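Local coordinates for packaging protein UL32 (Human herpesvirus 8 type M, PDB 6XF9), which probably directs newly made capsids to nuclear replication compartments for cleavage and packaging of viral DNA, and forms a zinc-binding pentameric ring, at residues Glu318-Ile323 with His366-Pro371. Residues are numbered along the deposited sequence; the frame is centred on the assembly and turned at random.
Sequences EVMGHI and HLFCDP. With ZN (zinc ion), chain P.
Val319 and Met320 on helix 308-321 meet the ring of Phe368 on helix 360-369 in a small helix-helix contact that includes a Met-aromatic pair. The apolar part rests on Val319: its CG1 lies 3.5 Å from Phe368 CZ and 3.8 Å from Phe368 CE2, so one methyl meets the far end of the ring. A chi1 of 171° sets CG1 opposite the backbone N of Val319, and this branch, not CG2, reaches the ring. Sulfur-aromatic contact comes from Met320, whose SD sits 3.6 Å from Phe368 CE1. Measured from the Phe368 ring centroid, Met320 SD is 4.8 Å away and 65° off the normal, an oblique approach. No hydrogen bond crosses between the segments, and the nearest CA atoms, those of Val319 and Leu367, stay 9.7 Å apart, so side chains alone bridge the gap. Ile333 of helix 329-338 touches both Val319 and Phe368, adding a third helix to this buried apolar cluster. Metal coordination belongs to the 366-371 side and lies off this packing: Cys296, Cys299 and Cys373 complete a zinc site of three cysteines and one histidine, in which His366 ND1 binds the zinc ion at 2.2 Å.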
# COMPACT_ATOMS: atom_id res chain seq x y z
N GLU D 318 19.04 41.67 -9.97
CA GLU D 318 18.14 42.68 -10.51
C GLU D 318 16.73 42.13 -10.56
O GLU D 318 15.77 42.84 -10.22
CB GLU D 318 18.53 43.10 -11.93
CG GLU D 318 19.80 43.94 -12.14
CD GLU D 318 19.79 44.63 -13.53
OE1 GLU D 318 20.70 44.39 -14.36
OE2 GLU D 318 18.81 45.34 -13.84
N VAL D 319 16.58 40.87 -10.98
CA VAL D 319 15.26 40.26 -11.09
C VAL D 319 14.60 40.16 -9.71
O VAL D 319 13.42 40.49 -9.54
CB VAL D 319 15.37 38.89 -11.78
CG1 VAL D 319 14.06 38.16 -11.69
CG2 VAL D 319 15.82 39.07 -13.23
N MET D 320 15.36 39.74 -8.70
CA MET D 320 14.83 39.63 -7.35
C MET D 320 14.58 41.00 -6.71
O MET D 320 13.50 41.25 -6.15
CB MET D 320 15.80 38.82 -6.49
CG MET D 320 15.98 37.39 -6.95
SD MET D 320 14.41 36.52 -7.02
CE MET D 320 14.49 35.71 -5.41
N GLY D 321 15.54 41.92 -6.82
CA GLY D 321 15.57 43.11 -5.97
C GLY D 321 14.94 44.40 -6.48
O GLY D 321 14.53 45.22 -5.65
N HIS D 322 14.85 44.59 -7.80
CA HIS D 322 14.40 45.88 -8.34
C HIS D 322 12.90 46.08 -8.14
O HIS D 322 12.47 47.10 -7.58
CB HIS D 322 14.73 46.01 -9.83
CG HIS D 322 16.15 46.42 -10.11
ND1 HIS D 322 16.57 46.80 -11.37
CD2 HIS D 322 17.24 46.51 -9.31
CE1 HIS D 322 17.86 47.10 -11.33
NE2 HIS D 322 18.29 46.94 -10.09
N ILE D 323 12.08 45.12 -8.59
CA ILE D 323 10.64 45.17 -8.33
C ILE D 323 10.40 44.78 -6.88
O ILE D 323 11.01 43.83 -6.37
CB ILE D 323 9.87 44.25 -9.31
CG1 ILE D 323 9.88 44.81 -10.74
CG2 ILE D 323 8.48 43.98 -8.80
CD1 ILE D 323 11.05 44.28 -11.62
N HIS D 366 16.85 29.12 -16.45
CA HIS D 366 18.26 29.01 -16.10
C HIS D 366 18.56 29.54 -14.71
O HIS D 366 19.30 28.92 -13.96
CB HIS D 366 19.13 29.76 -17.13
CG HIS D 366 20.57 29.86 -16.75
ND1 HIS D 366 21.47 28.83 -16.98
CD2 HIS D 366 21.26 30.84 -16.13
CE1 HIS D 366 22.66 29.20 -16.52
NE2 HIS D 366 22.55 30.40 -15.99
N LEU D 367 17.97 30.67 -14.33
CA LEU D 367 18.33 31.26 -13.04
C LEU D 367 17.53 30.71 -11.88
O LEU D 367 18.01 30.76 -10.74
CB LEU D 367 18.15 32.79 -13.07
CG LEU D 367 19.10 33.62 -13.93
CD1 LEU D 367 18.58 35.05 -14.00
CD2 LEU D 367 20.50 33.60 -13.37
N PHE D 368 16.31 30.21 -12.10
CA PHE D 368 15.43 29.88 -10.99
C PHE D 368 14.86 28.47 -11.00
O PHE D 368 14.37 28.04 -9.96
CB PHE D 368 14.25 30.87 -10.92
CG PHE D 368 14.66 32.34 -10.85
CD1 PHE D 368 15.04 32.93 -9.65
CD2 PHE D 368 14.64 33.14 -12.00
CE1 PHE D 368 15.41 34.28 -9.59
CE2 PHE D 368 15.01 34.50 -11.94
CZ PHE D 368 15.39 35.06 -10.74
N CYS D 369 14.92 27.73 -12.12
CA CYS D 369 14.23 26.44 -12.24
C CYS D 369 15.14 25.26 -12.53
O CYS D 369 15.16 24.31 -11.73
CB CYS D 369 13.15 26.49 -13.33
SG CYS D 369 11.91 27.68 -12.95
N ASP D 370 15.87 25.22 -13.64
CA ASP D 370 16.47 23.95 -14.03
C ASP D 370 17.57 23.58 -13.05
O ASP D 370 18.39 24.42 -12.70
CB ASP D 370 17.00 24.00 -15.45
CG ASP D 370 17.41 22.63 -15.95
OD1 ASP D 370 18.51 22.18 -15.58
OD2 ASP D 370 16.63 21.96 -16.67
N PRO D 371 17.60 22.34 -12.55
CA PRO D 371 18.65 21.97 -11.58
C PRO D 371 20.02 21.76 -12.22
O PRO D 371 21.02 21.81 -11.51
CB PRO D 371 18.11 20.68 -10.95
CG PRO D 371 17.29 20.06 -12.02
CD PRO D 371 16.73 21.19 -12.86
ZN ZN P . 21.27 26.99 -18.15